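Local coordinates for protein SusD homolog (PDB 3SGH) that probably binds glycans at the outer-membrane surface, as SusD-like lipoproteins do, and so serves carbohydrate uptake by a gut bacterium, at residues A299-L304 and Y374-I379; F271-Q276 and G280-V285; Y102-L107 and S182-F187. One frame throughout, in Å; residues are numbered along the deposited sequence. Where two conformers were deposited one is given.

Interactions 1 and 2 are neighbours, their centres about 5 Å apart. Gly-284 O of interaction 2 accepts a hydrogen bond from Tyr-374 OH of interaction 1 at 2.7 Å, and Thr-275 N gives one to Asn-300 O at 2.8 Å. Together they join irregular chain from 271-276, 280-285, 299-304 and 374-379 into one loop-built region. Interaction 3, between two helices, lies on the opposite side of the chain's centre: its centre is about 40 Å from that of interaction 1 and about 39 Å from that of interaction 2, with nearest atoms about 20 Å and 22 Å away.

Interaction 1: A299-L304 and Y374-I379; sequences ANYSKL and YVDNLI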
# COMPACT_ATOMS: atom_id res chain seq x y z
N ALA A 299 14.78 14.49 14.01
CA ALA A 299 15.82 14.32 13.00
C ALA A 299 16.69 13.08 13.24
O ALA A 299 17.12 12.44 12.28
CB ALA A 299 16.70 15.63 12.88
N ASN A 300 16.97 12.76 14.49
CA ASN A 300 17.87 11.66 14.83
C ASN A 300 17.20 10.37 15.35
O ASN A 300 17.88 9.49 15.87
CB ASN A 300 18.92 12.15 15.84
CG ASN A 300 19.65 13.37 15.34
OD1 ASN A 300 20.06 13.40 14.19
ND2 ASN A 300 19.80 14.37 16.18
N TYR A 301 15.88 10.26 15.17
CA TYR A 301 15.20 9.02 15.35
C TYR A 301 15.50 8.09 14.16
O TYR A 301 16.10 8.52 13.18
CB TYR A 301 13.68 9.26 15.53
CG TYR A 301 13.27 9.80 16.90
CD1 TYR A 301 13.86 10.97 17.44
CD2 TYR A 301 12.23 9.18 17.65
CE1 TYR A 301 13.48 11.48 18.68
CE2 TYR A 301 11.83 9.72 18.87
CZ TYR A 301 12.47 10.86 19.37
OH TYR A 301 12.10 11.39 20.57
N SER A 302 15.09 6.82 14.24
CA SER A 302 15.34 5.88 13.16
C SER A 302 14.79 6.35 11.80
O SER A 302 13.61 6.76 11.70
CB SER A 302 14.76 4.52 13.47
OG SER A 302 15.50 3.91 14.51
N LYS A 303 15.64 6.26 10.79
CA LYS A 303 15.29 6.58 9.43
C LYS A 303 14.92 5.32 8.67
O LYS A 303 15.23 4.20 9.07
CB LYS A 303 16.45 7.26 8.73
CG LYS A 303 16.96 8.52 9.42
CD LYS A 303 18.14 9.18 8.73
CE LYS A 303 19.46 8.46 9.07
NZ LYS A 303 20.75 9.04 8.47
N LEU A 304 14.22 5.52 7.55
CA LEU A 304 13.98 4.43 6.61
C LEU A 304 15.32 4.13 5.94
O LEU A 304 16.00 5.04 5.42
CB LEU A 304 12.93 4.87 5.57
CG LEU A 304 11.62 5.49 6.08
CD1 LEU A 304 10.76 5.90 4.89
CD2 LEU A 304 10.86 4.51 6.98
N TYR A 374 5.78 0.81 22.92
CA TYR A 374 6.56 1.92 22.44
C TYR A 374 6.83 2.89 23.56
O TYR A 374 5.90 3.25 24.28
CB TYR A 374 5.76 2.66 21.37
CG TYR A 374 6.46 3.91 20.91
CD1 TYR A 374 7.64 3.84 20.18
CD2 TYR A 374 5.93 5.16 21.18
CE1 TYR A 374 8.28 4.99 19.77
CE2 TYR A 374 6.57 6.32 20.76
CZ TYR A 374 7.75 6.22 20.05
OH TYR A 374 8.39 7.35 19.63
N VAL A 375 8.08 3.31 23.70
CA VAL A 375 8.45 4.40 24.61
C VAL A 375 9.18 5.44 23.80
O VAL A 375 9.97 5.12 22.88
CB VAL A 375 9.29 3.94 25.81
CG1 VAL A 375 8.43 3.11 26.80
CG2 VAL A 375 10.51 3.16 25.36
N ASP A 376 8.92 6.70 24.13
CA ASP A 376 9.61 7.82 23.54
C ASP A 376 10.37 8.57 24.61
O ASP A 376 9.84 9.50 25.24
CB ASP A 376 8.65 8.72 22.81
CG ASP A 376 9.38 9.83 22.02
OD1 ASP A 376 10.65 9.95 22.15
OD2 ASP A 376 8.69 10.60 21.29
N ASN A 377 11.60 8.12 24.85
CA ASN A 377 12.47 8.65 25.88
C ASN A 377 13.64 9.44 25.30
O ASN A 377 14.45 9.97 26.05
CB ASN A 377 13.07 7.50 26.70
CG ASN A 377 12.05 6.83 27.55
OD1 ASN A 377 11.08 7.48 28.04
ND2 ASN A 377 12.17 5.52 27.68
N LEU A 378 13.75 9.51 23.97
CA LEU A 378 14.95 10.11 23.37
C LEU A 378 15.01 11.61 23.60
O LEU A 378 16.10 12.18 23.78
CB LEU A 378 15.00 9.79 21.85
CG LEU A 378 15.03 8.31 21.45
CD1 LEU A 378 15.24 8.24 19.94
CD2 LEU A 378 16.11 7.52 22.23
N ILE A 379 13.84 12.25 23.55
CA ILE A 379 13.69 13.69 23.79
C ILE A 379 12.85 13.81 25.06
O ILE A 379 11.87 13.09 25.24
CB ILE A 379 12.96 14.38 22.61
CG1 ILE A 379 13.74 14.29 21.28
CG2 ILE A 379 12.63 15.86 22.93
CD1 ILE A 379 14.90 15.25 21.14
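Tyr-301 reaches across to Asp-376, Leu-378 and Ile-379 and makes every close contact from the 299-304 side. Its OH donates a short hydrogen bond of 2.6 Å to OD1 of Asp-376, entering on the syn lone pair of that oxygen. Ring and carboxylate planes are 85° apart, the carboxylate standing nearly upright at the edge of the phenol. Leu-378 approaches from the opposite direction and sets its CD1 over the centre of one face, 3.6 Å from the centroid of the Tyr-301 ring and 2° off the normal, a well-centred CH-pi contact. At the ring edge CG1 of Ile-379 lies in the plane, 3.4 Å from Tyr-301 OH and 3.8 Å from Tyr-301 CE1. Tyr-374 OH comes more loosely to the same ring, 4.2 Å from CE2 of Tyr-301, and is itself hydrogen-bonded to Gly-284 O.

A phenylalanine at this place would probably leave OD1 of Asp-376 without its hydroxyl mate in a buried setting.

Asp-376 holds CG anti to its own amide nitrogen (chi1 -173°), which carries the carboxylate across to the phenol. Its OD2 is hydrogen-bonded to His-382 ND1 and Asn-385 ND2, and these second-shell bonds fix the rotation of the group that receives Tyr-301. Tyr-298 adds an edge-to-face contact with the Tyr-301 ring. The result is a buried tyrosine-aspartate link between two irregular loops, one leading to strand 314-317 and the other to helix 403-417, in the SusD-like fold, an alpha-alpha superhelix elaborated by long loops.

Interaction 2: F271-Q276 and G280-V285; sequences FTPQTQ and GGYVGV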
# COMPACT_ATOMS: atom_id res chain seq x y z
N PHE A 271 15.69 -0.11 8.77
CA PHE A 271 15.83 1.15 9.53
C PHE A 271 17.31 1.43 9.88
O PHE A 271 18.14 0.50 9.92
CB PHE A 271 15.09 1.04 10.87
CG PHE A 271 13.70 0.49 10.80
CD1 PHE A 271 12.74 1.13 10.04
CD2 PHE A 271 13.35 -0.63 11.54
CE1 PHE A 271 11.46 0.62 9.99
CE2 PHE A 271 12.04 -1.16 11.47
CZ PHE A 271 11.12 -0.55 10.71
N THR A 272 17.61 2.68 10.24
CA THR A 272 18.86 3.02 10.90
C THR A 272 18.61 3.15 12.39
O THR A 272 17.51 3.55 12.78
CB THR A 272 19.42 4.35 10.38
OG1 THR A 272 18.49 5.41 10.63
CG2 THR A 272 19.69 4.24 8.91
N PRO A 273 19.60 2.81 13.21
CA PRO A 273 19.53 3.05 14.65
C PRO A 273 19.40 4.55 14.92
O PRO A 273 19.97 5.37 14.18
CB PRO A 273 20.91 2.57 15.14
CG PRO A 273 21.22 1.47 14.22
CD PRO A 273 20.75 1.95 12.87
N GLN A 274 18.65 4.90 15.97
CA GLN A 274 18.55 6.29 16.42
C GLN A 274 19.90 6.77 16.88
O GLN A 274 20.70 5.99 17.40
CB GLN A 274 17.50 6.46 17.51
CG GLN A 274 17.80 5.78 18.83
CD GLN A 274 18.68 6.59 19.75
OE1 GLN A 274 18.77 7.85 19.66
NE2 GLN A 274 19.31 5.90 20.71
N THR A 275 20.18 8.05 16.65
CA THR A 275 21.46 8.63 17.06
C THR A 275 21.26 9.85 17.98
O THR A 275 22.21 10.63 18.23
CB THR A 275 22.29 9.05 15.84
OG1 THR A 275 21.54 10.02 15.09
CG2 THR A 275 22.66 7.80 14.99
N GLN A 276 20.04 10.03 18.47
CA GLN A 276 19.74 11.14 19.39
C GLN A 276 20.49 10.97 20.71
O GLN A 276 20.97 11.96 21.29
CB GLN A 276 18.23 11.21 19.65
CG GLN A 276 17.81 12.38 20.54
CD GLN A 276 18.21 13.75 19.97
OE1 GLN A 276 18.17 13.99 18.74
NE2 GLN A 276 18.60 14.67 20.87
N GLY A 280 21.79 3.79 21.13
CA GLY A 280 21.60 3.07 19.88
C GLY A 280 20.20 2.45 19.86
O GLY A 280 19.29 2.96 20.52
N GLY A 281 20.05 1.32 19.16
CA GLY A 281 18.71 0.69 19.03
C GLY A 281 17.84 1.44 18.01
O GLY A 281 18.20 2.50 17.52
N TYR A 282 16.66 0.87 17.76
CA TYR A 282 15.71 1.33 16.80
C TYR A 282 14.57 1.95 17.55
O TYR A 282 14.02 1.33 18.43
CB TYR A 282 15.22 0.17 15.90
CG TYR A 282 16.38 -0.49 15.18
CD1 TYR A 282 16.90 0.04 14.01
CD2 TYR A 282 17.00 -1.62 15.72
CE1 TYR A 282 18.00 -0.52 13.36
CE2 TYR A 282 18.10 -2.22 15.05
CZ TYR A 282 18.59 -1.66 13.89
OH TYR A 282 19.65 -2.24 13.27
N VAL A 283 14.29 3.21 17.23
CA VAL A 283 13.21 3.98 17.85
C VAL A 283 12.47 4.75 16.76
O VAL A 283 13.04 5.65 16.09
CB VAL A 283 13.70 4.94 18.95
CG1 VAL A 283 12.52 5.70 19.55
CG2 VAL A 283 14.51 4.19 20.10
N GLY A 284 11.21 4.39 16.56
CA GLY A 284 10.34 5.11 15.62
C GLY A 284 9.70 6.35 16.22
O GLY A 284 9.81 6.60 17.43
N VAL A 285 9.02 7.10 15.36
CA VAL A 285 8.28 8.31 15.71
C VAL A 285 6.81 8.02 15.81
O VAL A 285 6.23 7.42 14.91
CB VAL A 285 8.55 9.46 14.68
CG1 VAL A 285 7.77 10.77 15.12
CG2 VAL A 285 10.04 9.68 14.54
O HOH W 1 22.89 5.97 19.52
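Pro-273 and Tyr-282 lie side by side and point the same way, the pyrrolidine running along one flank of the phenol. Pro-273 CD is 3.7 Å from Tyr-282 CE1, and Pro-273 CG follows toward CZ. Along the same CD1-CE1 edge, but with its CB on the other side of the ring plane from the proline, comes Phe-271: its carbonyl O sits at the ring edge, near the plane, 3.6 Å from CE1 of Tyr-282, while Phe-271 CB is 3.8 Å from Tyr-282 CD1. Phe-271 meets Tyr-282 with its CB and carbonyl; its side chain also packs on Leu-255, Val-256 and Met-259 of helix 253-261. Tyr-282 also rests on Val-256 and on Arg-267 and Pro-268.

Gln-274 turns quite differently. Its CG stands between the backbone N and the carbonyl carbon (chi1 66°), and a second bend at chi2 folds the amide back toward Gly-280. NE2 of Gln-274 donates to Gly-280 O at 2.9 Å in a nearly straight bond (168°); the acceptor lies in the amide plane of the glutamine, but the donor is tilted out of the carbonyl plane of the glycine. Backbone N of Gln-274 donates to Gly-281 O, also at 2.9 Å, and Pro-273 CA closes on the same oxygen at 3.2 Å as a CA-H...O contact. Val-283 CG2 touches the aliphatic part of the glutamine, 3.9 Å from CG of Gln-274.

The amide's OE1 accepts from Thr-277 N and, weakly, from Gln-276 N. A water accepts weakly from Gly-280 N and donates to Gln-274 O. Through one glutamine and two successive glycine carbonyls, the two arms of this short irregular loop are tied by side-chain as well as backbone bonds.

Interaction 3: Y102-L107 and S182-F187; sequences YAMAQL and SKWLKF
Trp-184, whose indole faces Met-104, sends NE1 in a hydrogen bond to OD2 of Asp-174, which satisfies the buried ring nitrogen and restrains the turn of the indole. The contact across to helix 100-120 is apolar. Met-104, a selenomethionine in this crystal, lies over one indole face: its CE stands 3.3 Å from the centroid of the six-membered ring of Trp-184, 3° off the normal, a close CH-pi contact, and its SE is 3.7 Å from the centroid of the five-membered ring. Selenium and methyl therefore cover both rings of one indole, a Met-aromatic contact. A bend at chi2 (-64°), followed by another at chi3, swings the end of the Met-104 chain round so that its SE-CE bond runs along the indole.

Helices 100-120 and 181-198 belong to the alpha-alpha superhelix of this SusD-like protein. In the short segments 102-107 and 182-187 they run in roughly the same direction, 29° apart, with axes 12.1 Å from each other at closest approach. Even the nearest CA atoms, those of Met-104 and Trp-184, are 8.7 Å apart, a wide spacing that these long side chains bridge. Helix 140-162 touches both helices, receiving Ala-103 and Leu-107 from one and Leu-185 from the other.

One turn further on, Leu-107 rests its CD2 methyl against two neighbouring aromatic groups, 3.6 Å from CE3 of Trp-184 and more loosely 4.1 Å from CD1 of Phe-187. Those two rings also meet within their own helix, CZ3 of Trp-184 lying 4.0 Å above the plane of the Phe-187 ring, toward its rim. Tyr-177 meets Trp-184 edge-to-face, while Tyr-28 of helix 26-29 touches Met-104 and Leu-107 and sets its ring about perpendicular to that of Phe-187.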
# COMPACT_ATOMS: atom_id res chain seq x y z
N TYR A 102 -0.88 -1.86 -25.16
CA TYR A 102 -2.20 -1.60 -24.65
C TYR A 102 -2.45 -2.36 -23.35
O TYR A 102 -3.01 -1.81 -22.41
CB TYR A 102 -3.27 -1.96 -25.67
CG TYR A 102 -4.65 -1.74 -25.18
CD1 TYR A 102 -5.09 -0.46 -24.86
CD2 TYR A 102 -5.56 -2.80 -25.05
CE1 TYR A 102 -6.38 -0.23 -24.41
CE2 TYR A 102 -6.86 -2.57 -24.60
CZ TYR A 102 -7.26 -1.28 -24.31
OH TYR A 102 -8.56 -1.02 -23.86
N ALA A 103 -2.06 -3.64 -23.31
CA ALA A 103 -2.16 -4.45 -22.10
C ALA A 103 -1.45 -3.73 -20.95
O ALA A 103 -1.99 -3.64 -19.84
CB ALA A 103 -1.56 -5.81 -22.33
N MSE A 104 -0.23 -3.24 -21.19
CA MSE A 104 0.50 -2.55 -20.13
C MSE A 104 -0.17 -1.25 -19.70
O MSE A 104 -0.10 -0.88 -18.53
CB MSE A 104 1.96 -2.30 -20.53
CG MSE A 104 2.75 -3.59 -20.64
SE MSE A 104 2.93 -4.52 -19.02
CE MSE A 104 3.26 -2.98 -17.84
N ALA A 105 -0.83 -0.56 -20.64
CA ALA A 105 -1.55 0.68 -20.30
C ALA A 105 -2.77 0.35 -19.43
O ALA A 105 -3.03 1.02 -18.45
CB ALA A 105 -1.95 1.44 -21.57
N GLN A 106 -3.44 -0.75 -19.73
CA GLN A 106 -4.56 -1.22 -18.93
C GLN A 106 -4.13 -1.62 -17.52
O GLN A 106 -4.76 -1.24 -16.53
CB GLN A 106 -5.18 -2.44 -19.60
CG GLN A 106 -6.05 -2.11 -20.76
CD GLN A 106 -6.89 -3.30 -21.19
OE1 GLN A 106 -6.36 -4.37 -21.47
NE2 GLN A 106 -8.20 -3.12 -21.19
N LEU A 107 -3.08 -2.42 -17.46
CA LEU A 107 -2.54 -2.85 -16.15
C LEU A 107 -2.12 -1.66 -15.27
O LEU A 107 -2.38 -1.61 -14.08
CB LEU A 107 -1.39 -3.80 -16.36
CG LEU A 107 -0.64 -4.27 -15.11
CD1 LEU A 107 -1.56 -5.06 -14.16
CD2 LEU A 107 0.59 -5.14 -15.58
N SER A 182 6.42 -12.66 -18.98
CA SER A 182 6.14 -13.68 -17.96
C SER A 182 6.20 -13.07 -16.56
O SER A 182 5.45 -13.47 -15.70
CB SER A 182 7.09 -14.86 -18.07
OG SER A 182 6.84 -15.55 -19.27
N LYS A 183 7.10 -12.11 -16.35
CA LYS A 183 7.19 -11.41 -15.04
C LYS A 183 5.98 -10.50 -14.87
O LYS A 183 5.35 -10.48 -13.81
CB LYS A 183 8.45 -10.58 -14.92
CG LYS A 183 9.74 -11.33 -14.87
CD LYS A 183 10.00 -12.00 -13.53
CE LYS A 183 11.40 -12.73 -13.47
NZ LYS A 183 12.58 -11.81 -13.45
N TRP A 184 5.63 -9.79 -15.93
CA TRP A 184 4.42 -8.98 -15.86
C TRP A 184 3.15 -9.82 -15.62
O TRP A 184 2.20 -9.37 -14.97
CB TRP A 184 4.23 -8.10 -17.07
CG TRP A 184 5.09 -6.89 -17.08
CD1 TRP A 184 6.14 -6.65 -17.90
CD2 TRP A 184 4.98 -5.74 -16.22
NE1 TRP A 184 6.69 -5.42 -17.63
CE2 TRP A 184 6.01 -4.85 -16.59
CE3 TRP A 184 4.11 -5.39 -15.19
CZ2 TRP A 184 6.18 -3.62 -15.97
CZ3 TRP A 184 4.30 -4.17 -14.55
CH2 TRP A 184 5.33 -3.31 -14.95
N LEU A 185 3.13 -11.04 -16.14
CA LEU A 185 1.93 -11.88 -15.97
C LEU A 185 1.76 -12.27 -14.52
O LEU A 185 0.66 -12.25 -14.00
CB LEU A 185 2.02 -13.12 -16.87
CG LEU A 185 0.77 -14.01 -16.94
CD1 LEU A 185 -0.39 -13.29 -17.58
CD2 LEU A 185 1.11 -15.34 -17.71
N LYS A 186 2.86 -12.65 -13.86
CA LYS A 186 2.84 -12.95 -12.44
C LYS A 186 2.45 -11.72 -11.64
O LYS A 186 1.65 -11.82 -10.71
CB LYS A 186 4.20 -13.52 -11.97
CG LYS A 186 4.44 -14.94 -12.45
CD LYS A 186 5.80 -15.49 -11.98
CE LYS A 186 6.92 -14.84 -12.81
NZ LYS A 186 8.18 -15.63 -13.01
N PHE A 187 3.01 -10.56 -12.03
CA PHE A 187 2.65 -9.27 -11.39
C PHE A 187 1.15 -9.04 -11.50
O PHE A 187 0.45 -8.74 -10.49
CB PHE A 187 3.43 -8.12 -12.03
CG PHE A 187 3.14 -6.77 -11.43
CD1 PHE A 187 2.05 -6.03 -11.89
CD2 PHE A 187 4.01 -6.20 -10.51
CE1 PHE A 187 1.76 -4.74 -11.35
CE2 PHE A 187 3.75 -4.93 -9.96
CZ PHE A 187 2.61 -4.19 -10.40